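Local coordinates for cytochrome c, putative (Shewanella oneidensis, PDB 1SP3), which carries hemes c and acts as a respiratory octaheme tetrathionate reductase, probably relaying electrons from heme to heme, at residues H4-V18 with E117-V131. Numbering follows the deposited sequence.
With HEC (heme c), chain C.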
loop_
_atom_site.group_PDB
_atom_site.type_symbol
_atom_site.label_atom_id
_atom_site.label_comp_id
_atom_site.label_asym_id
_atom_site.label_seq_id
_atom_site.Cartn_x
_atom_site.Cartn_y
_atom_site.Cartn_z
ATOM N N HIS A 4 8.658 18.780 -26.972
ATOM C CA HIS A 4 7.940 17.484 -27.093
ATOM C C HIS A 4 7.119 17.297 -28.377
ATOM O O HIS A 4 7.241 16.288 -29.064
ATOM C CB HIS A 4 7.015 17.233 -25.887
ATOM C CG HIS A 4 7.738 17.150 -24.580
ATOM N ND1 HIS A 4 7.123 17.450 -23.388
ATOM C CD2 HIS A 4 9.034 16.865 -24.284
ATOM C CE1 HIS A 4 8.006 17.335 -22.406
ATOM N NE2 HIS A 4 9.167 16.972 -22.925
ATOM N N LYS A 5 6.254 18.267 -28.640
ATOM C CA LYS A 5 5.263 18.200 -29.702
ATOM C C LYS A 5 5.861 18.084 -31.096
ATOM O O LYS A 5 5.233 17.500 -32.007
ATOM C CB LYS A 5 4.309 19.388 -29.581
ATOM C CG LYS A 5 3.148 19.063 -28.585
ATOM C CD LYS A 5 2.972 20.103 -27.469
ATOM C CE LYS A 5 1.689 19.870 -26.630
ATOM N NZ LYS A 5 1.374 21.033 -25.703
ATOM N N ASP A 6 7.087 18.592 -31.216
ATOM C CA ASP A 6 7.915 18.588 -32.413
ATOM C C ASP A 6 8.757 17.309 -32.564
ATOM O O ASP A 6 8.946 16.809 -33.687
ATOM C CB ASP A 6 8.852 19.843 -32.407
ATOM C CG ASP A 6 8.089 21.192 -32.732
ATOM O OD1 ASP A 6 6.894 21.145 -33.184
ATOM O OD2 ASP A 6 8.603 22.344 -32.577
ATOM N N VAL A 7 9.259 16.759 -31.452
ATOM C CA VAL A 7 10.283 15.700 -31.554
ATOM C C VAL A 7 9.782 14.230 -31.419
ATOM O O VAL A 7 10.546 13.277 -31.651
ATOM C CB VAL A 7 11.513 15.978 -30.649
ATOM C CG1 VAL A 7 12.514 14.872 -30.810
ATOM C CG2 VAL A 7 12.224 17.301 -31.037
ATOM N N LEU A 8 8.514 14.056 -31.053
ATOM C CA LEU A 8 8.051 12.735 -30.654
ATOM C C LEU A 8 6.955 12.280 -31.590
ATOM O O LEU A 8 5.950 11.742 -31.123
ATOM C CB LEU A 8 7.522 12.734 -29.202
ATOM C CG LEU A 8 8.530 13.038 -28.103
ATOM C CD1 LEU A 8 7.855 13.427 -26.792
ATOM C CD2 LEU A 8 9.571 11.922 -27.903
ATOM N N LYS A 9 7.126 12.486 -32.899
ATOM C CA LYS A 9 6.064 12.034 -33.826
ATOM C C LYS A 9 5.984 10.475 -33.997
ATOM O O LYS A 9 4.925 9.949 -34.370
ATOM C CB LYS A 9 6.068 12.821 -35.161
ATOM C CG LYS A 9 5.487 14.327 -35.062
ATOM C CD LYS A 9 3.930 14.439 -35.470
ATOM C CE LYS A 9 3.090 15.626 -34.821
ATOM N NZ LYS A 9 1.560 15.522 -34.977
ATOM N N GLY A 10 7.062 9.763 -33.638
ATOM C CA GLY A 10 7.110 8.301 -33.727
ATOM C C GLY A 10 6.990 7.858 -35.180
ATOM O O GLY A 10 7.816 8.324 -35.964
ATOM N N PRO A 11 6.030 6.986 -35.573
ATOM C CA PRO A 11 5.455 5.841 -34.829
ATOM C C PRO A 11 6.231 5.151 -33.696
ATOM O O PRO A 11 7.423 4.928 -33.817
ATOM C CB PRO A 11 5.214 4.825 -35.959
ATOM C CG PRO A 11 4.894 5.743 -37.177
ATOM C CD PRO A 11 5.258 7.191 -36.818
ATOM N N PHE A 12 5.530 4.783 -32.623
ATOM C CA PHE A 12 6.123 3.980 -31.521
ATOM C C PHE A 12 5.264 2.731 -31.393
ATOM O O PHE A 12 4.030 2.831 -31.359
ATOM C CB PHE A 12 6.089 4.744 -30.168
ATOM C CG PHE A 12 6.817 6.058 -30.180
ATOM C CD1 PHE A 12 6.121 7.264 -30.045
ATOM C CD2 PHE A 12 8.189 6.097 -30.343
ATOM C CE1 PHE A 12 6.817 8.511 -30.065
ATOM C CE2 PHE A 12 8.868 7.314 -30.350
ATOM C CZ PHE A 12 8.182 8.520 -30.220
ATOM N N THR A 13 5.868 1.550 -31.341
ATOM C CA THR A 13 4.977 0.397 -31.150
ATOM C C THR A 13 5.114 -0.199 -29.765
ATOM O O THR A 13 4.234 -0.925 -29.347
ATOM C CB THR A 13 4.983 -0.666 -32.328
ATOM O OG1 THR A 13 6.238 -1.336 -32.372
ATOM C CG2 THR A 13 4.866 0.029 -33.756
ATOM N N THR A 14 6.203 0.130 -29.050
ATOM C CA THR A 14 6.428 -0.390 -27.676
ATOM C C THR A 14 6.729 0.742 -26.691
ATOM O O THR A 14 7.103 1.863 -27.128
ATOM C CB THR A 14 7.571 -1.510 -27.582
ATOM O OG1 THR A 14 8.847 -0.944 -27.832
ATOM C CG2 THR A 14 7.436 -2.640 -28.653
ATOM N N GLY A 15 6.596 0.461 -25.388
ATOM C CA GLY A 15 6.917 1.458 -24.370
ATOM C C GLY A 15 8.367 1.867 -24.399
ATOM O O GLY A 15 8.645 3.054 -24.375
ATOM N N SER A 16 9.292 0.895 -24.490
ATOM C CA SER A 16 10.741 1.224 -24.475
ATOM C C SER A 16 11.168 2.027 -25.637
ATOM O O SER A 16 12.146 2.742 -25.492
ATOM C CB SER A 16 11.684 0.012 -24.503
ATOM O OG SER A 16 11.169 -0.937 -23.652
ATOM N N GLU A 17 10.499 1.886 -26.784
ATOM C CA GLU A 17 10.781 2.799 -27.912
ATOM C C GLU A 17 10.446 4.253 -27.611
ATOM O O GLU A 17 11.067 5.193 -28.158
ATOM C CB GLU A 17 9.878 2.462 -29.057
ATOM C CG GLU A 17 10.425 1.456 -30.006
ATOM C CD GLU A 17 9.366 1.161 -31.049
ATOM O OE1 GLU A 17 9.254 1.950 -31.981
ATOM O OE2 GLU A 17 8.599 0.203 -30.884
ATOM N N VAL A 18 9.357 4.436 -26.859
ATOM C CA VAL A 18 9.064 5.753 -26.372
ATOM C C VAL A 18 10.174 6.158 -25.452
ATOM O O VAL A 18 10.695 7.249 -25.592
ATOM C CB VAL A 18 7.702 5.891 -25.703
ATOM C CG1 VAL A 18 7.509 7.326 -25.153
ATOM C CG2 VAL A 18 6.575 5.582 -26.729
ATOM N N GLU A 117 4.011 -3.442 -19.713
ATOM C CA GLU A 117 3.744 -3.038 -21.104
ATOM C C GLU A 117 2.419 -2.307 -21.183
ATOM O O GLU A 117 1.447 -2.713 -20.505
ATOM C CB GLU A 117 3.728 -4.272 -22.034
ATOM C CG GLU A 117 4.665 -4.168 -23.198
ATOM C CD GLU A 117 6.105 -3.738 -22.841
ATOM O OE1 GLU A 117 6.532 -2.661 -23.360
ATOM O OE2 GLU A 117 6.802 -4.478 -22.082
ATOM N N PRO A 118 2.361 -1.276 -22.051
ATOM C CA PRO A 118 1.132 -0.520 -22.250
ATOM C C PRO A 118 0.135 -1.414 -22.962
ATOM O O PRO A 118 0.570 -2.284 -23.709
ATOM C CB PRO A 118 1.553 0.563 -23.257
ATOM C CG PRO A 118 3.011 0.571 -23.241
ATOM C CD PRO A 118 3.406 -0.842 -22.988
ATOM N N MET A 119 -1.154 -1.178 -22.776
ATOM C CA MET A 119 -2.197 -1.764 -23.626
ATOM C C MET A 119 -1.972 -1.549 -25.097
ATOM O O MET A 119 -1.425 -0.541 -25.544
ATOM C CB MET A 119 -3.571 -1.166 -23.283
ATOM C CG MET A 119 -4.035 -1.548 -21.897
ATOM S SD MET A 119 -4.627 -3.291 -21.844
ATOM C CE MET A 119 -6.164 -3.099 -23.068
ATOM N N ALA A 120 -2.501 -2.505 -25.842
ATOM C CA ALA A 120 -2.478 -2.508 -27.297
ATOM C C ALA A 120 -3.436 -1.431 -27.813
ATOM O O ALA A 120 -4.489 -1.187 -27.177
ATOM C CB ALA A 120 -2.908 -3.904 -27.801
ATOM N N LYS A 121 -3.081 -0.779 -28.931
ATOM C CA LYS A 121 -3.955 0.217 -29.575
ATOM C C LYS A 121 -3.943 1.587 -28.899
ATOM O O LYS A 121 -4.875 2.378 -29.061
ATOM C CB LYS A 121 -5.428 -0.288 -29.700
ATOM C CG LYS A 121 -5.691 -1.429 -30.807
ATOM C CD LYS A 121 -6.474 -2.657 -30.221
ATOM C CE LYS A 121 -8.000 -2.609 -30.565
ATOM N NZ LYS A 121 -8.867 -2.302 -29.344
ATOM N N LEU A 122 -2.906 1.890 -28.148
ATOM C CA LEU A 122 -2.772 3.262 -27.669
ATOM C C LEU A 122 -2.117 4.036 -28.786
ATOM O O LEU A 122 -1.334 3.468 -29.603
ATOM C CB LEU A 122 -1.934 3.368 -26.387
ATOM C CG LEU A 122 -2.569 2.681 -25.170
ATOM C CD1 LEU A 122 -1.675 2.782 -23.936
ATOM C CD2 LEU A 122 -4.029 3.153 -24.929
ATOM N N ASP A 123 -2.424 5.328 -28.840
ATOM C CA ASP A 123 -1.616 6.210 -29.641
ATOM C C ASP A 123 -0.368 6.661 -28.870
ATOM O O ASP A 123 -0.329 7.759 -28.292
ATOM C CB ASP A 123 -2.450 7.404 -30.050
ATOM C CG ASP A 123 -1.826 8.187 -31.184
ATOM O OD1 ASP A 123 -2.630 8.897 -31.869
ATOM O OD2 ASP A 123 -0.576 8.163 -31.435
ATOM N N LEU A 124 0.655 5.820 -28.835
ATOM C CA LEU A 124 1.850 6.170 -28.083
ATOM C C LEU A 124 2.453 7.526 -28.439
ATOM O O LEU A 124 2.836 8.286 -27.555
ATOM C CB LEU A 124 2.909 5.071 -28.158
ATOM C CG LEU A 124 2.516 3.755 -27.450
ATOM C CD1 LEU A 124 3.612 2.743 -27.708
ATOM C CD2 LEU A 124 2.300 3.901 -25.932
ATOM N N ALA A 125 2.591 7.814 -29.729
ATOM C CA ALA A 125 3.179 9.075 -30.143
ATOM C C ALA A 125 2.464 10.252 -29.519
ATOM O O ALA A 125 3.098 11.122 -28.892
ATOM C CB ALA A 125 3.240 9.175 -31.715
ATOM N N LYS A 126 1.145 10.210 -29.598
ATOM C CA LYS A 126 0.251 11.250 -29.062
ATOM C C LYS A 126 0.356 11.404 -27.553
ATOM O O LYS A 126 0.484 12.529 -27.046
ATOM C CB LYS A 126 -1.197 10.993 -29.452
ATOM C CG LYS A 126 -2.121 12.189 -29.296
ATOM C CD LYS A 126 -1.716 13.370 -30.268
ATOM C CE LYS A 126 -1.417 12.951 -31.779
ATOM N NZ LYS A 126 -2.028 13.878 -32.816
ATOM N N ILE A 127 0.370 10.280 -26.843
ATOM C CA ILE A 127 0.632 10.313 -25.404
ATOM C C ILE A 127 1.988 10.994 -25.130
ATOM O O ILE A 127 2.052 11.899 -24.291
ATOM C CB ILE A 127 0.582 8.906 -24.837
ATOM C CG1 ILE A 127 -0.887 8.386 -24.919
ATOM C CG2 ILE A 127 1.262 8.830 -23.413
ATOM C CD1 ILE A 127 -1.114 6.917 -24.609
ATOM N N ALA A 128 3.053 10.553 -25.808
ATOM C CA ALA A 128 4.398 11.104 -25.596
ATOM C C ALA A 128 4.456 12.599 -25.833
ATOM O O ALA A 128 5.132 13.274 -25.104
ATOM C CB ALA A 128 5.394 10.474 -26.511
ATOM N N GLN A 129 3.770 13.103 -26.871
ATOM C CA GLN A 129 3.801 14.524 -27.196
ATOM C C GLN A 129 3.118 15.367 -26.144
ATOM O O GLN A 129 3.499 16.553 -25.918
ATOM C CB GLN A 129 3.116 14.767 -28.527
ATOM C CG GLN A 129 3.936 14.296 -29.711
ATOM C CD GLN A 129 3.090 14.158 -30.947
ATOM O OE1 GLN A 129 3.217 13.167 -31.662
ATOM N NE2 GLN A 129 2.213 15.152 -31.204
ATOM N N ASN A 130 2.130 14.773 -25.471
ATOM C CA ASN A 130 1.373 15.551 -24.506
ATOM C C ASN A 130 1.782 15.467 -23.025
ATOM O O ASN A 130 1.111 15.978 -22.167
ATOM C CB ASN A 130 -0.079 15.263 -24.699
ATOM C CG ASN A 130 -0.591 15.907 -25.993
ATOM O OD1 ASN A 130 -0.879 17.094 -25.975
ATOM N ND2 ASN A 130 -0.597 15.134 -27.150
ATOM N N VAL A 131 2.913 14.828 -22.776
ATOM C CA VAL A 131 3.435 14.504 -21.446
ATOM C C VAL A 131 3.595 15.830 -20.673
ATOM O O VAL A 131 3.897 16.881 -21.259
ATOM C CB VAL A 131 4.709 13.767 -21.832
ATOM C CG1 VAL A 131 5.988 14.406 -21.499
ATOM C CG2 VAL A 131 4.608 12.234 -21.739
HETATM FE FE HEC C . 10.988 16.349 -22.043
HETATM C CHA HEC C . 10.432 19.006 -20.106
HETATM C CHB HEC C . 9.221 14.331 -19.912
HETATM C CHC HEC C . 11.049 13.770 -24.339
HETATM C CHD HEC C . 13.344 18.016 -23.851
HETATM N NA HEC C . 10.011 16.599 -20.278
HETATM C C1A HEC C . 9.840 17.822 -19.692
HETATM C C2A HEC C . 9.032 17.615 -18.528
HETATM C C3A HEC C . 8.686 16.317 -18.475
HETATM C C4A HEC C . 9.316 15.652 -19.580
HETATM C CMA HEC C . 7.756 15.637 -17.436
HETATM C CAA HEC C . 8.579 18.745 -17.549
HETATM C CBA HEC C . 7.172 19.057 -18.110
HETATM C CGA HEC C . 6.546 20.203 -17.402
HETATM O O1A HEC C . 5.342 20.484 -17.722
HETATM O O2A HEC C . 7.254 20.806 -16.543
HETATM N NB HEC C . 10.263 14.395 -22.148
HETATM C C1B HEC C . 9.585 13.779 -21.107
HETATM C C2B HEC C . 9.283 12.424 -21.546
HETATM C C3B HEC C . 9.787 12.285 -22.774
HETATM C C4B HEC C . 10.387 13.523 -23.176
HETATM C CMB HEC C . 8.524 11.368 -20.702
HETATM C CAB HEC C . 9.618 11.075 -23.690
HETATM C CBB HEC C . 8.308 10.854 -23.930
HETATM N NC HEC C . 11.962 15.992 -23.751
HETATM C C1C HEC C . 11.881 14.855 -24.529
HETATM C C2C HEC C . 12.794 14.995 -25.628
HETATM C C3C HEC C . 13.432 16.178 -25.488
HETATM C C4C HEC C . 12.929 16.807 -24.291
HETATM C CMC HEC C . 13.000 13.892 -26.729
HETATM C CAC HEC C . 14.561 16.820 -26.408
HETATM C CBC HEC C . 14.515 16.775 -27.761
HETATM N ND HEC C . 11.750 18.227 -22.000
HETATM C C1D HEC C . 12.729 18.699 -22.838
HETATM C C2D HEC C . 13.072 20.071 -22.444
HETATM C C3D HEC C . 12.155 20.351 -21.317
HETATM C C4D HEC C . 11.374 19.165 -21.104
HETATM C CMD HEC C . 14.131 21.052 -23.030
HETATM C CAD HEC C . 12.150 21.654 -20.500
HETATM C CBD HEC C . 13.312 21.460 -19.541
HETATM C CGD HEC C . 13.627 22.745 -18.761
HETATM O O1D HEC C . 14.320 23.690 -19.283
HETATM O O2D HEC C . 13.146 22.860 -17.596
HETATM O O HOH W 1 4.375 17.826 -23.799
HETATM O O HOH W 2 1.464 3.451 -31.142
HETATM O O HOH W 3 3.015 5.534 -32.089
HETATM O O HOH W 4 8.637 -1.765 -24.149
#
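Residues 4-18 and 117-131 run in opposite directions, bringing Lys5 beside Gln129 (CA atoms 4.7 Å apart), Gly10 beside Ala125 and Gly15 beside Glu117. Helix 124-129 thus lies against the loop joining helix 4-7 to helix 15-34. Phe12 points from this loop toward the helix: with CG anti to the carbonyl carbon (chi1 -59°), the ring meets Ala125 edge-on, CD1 reaching its CA at 3.5 Å, while Gly10 CA covers the centre of one face and Val18 CA the rim of the other. Gly10 suits its place because it has positive phi (64°), and a CB there would strike Phe12 CD1. Ala125 carries nothing beyond its CB, which Lys9 O approaches to 3.2 Å. Leu124 packs its CB on Phe12 CB (3.8 Å) and Val18, while its longer branch carries CD1 to the loop backbone at Phe12 O and Thr14 O. Ala128, a bare methyl, lets Leu8 CD1, Val18 CG1 and heme CBB all close on its CB. Farther along, Leu8 CB packs against Gln129 CG at 3.9 Å, and the extended Gln129 side chain crosses that of Lys9 at a slant. Replacing Gln129 with an alanine here would probably open a gap beside Leu8 and leave the aliphatic part of Lys9 freer to turn. One water donates to both Phe12 O and Leu122 O; another accepts from Phe12 N (2.7 Å) and, weakly, from Ala125 N. At the other end His4 NE2 coordinates the heme iron at 2.1 Å, with His26 as the second axial ligand. His4 ND1 donates to a water (2.8 Å) lying near Gln129 O and Val131 O, and Val131 CG1 packs against both imidazole and porphyrin. Apolar contacts and bridging waters therefore join the segments, and that second-shell water probably helps fix the ligand ring's rotation, consistent with an electron-transfer heme.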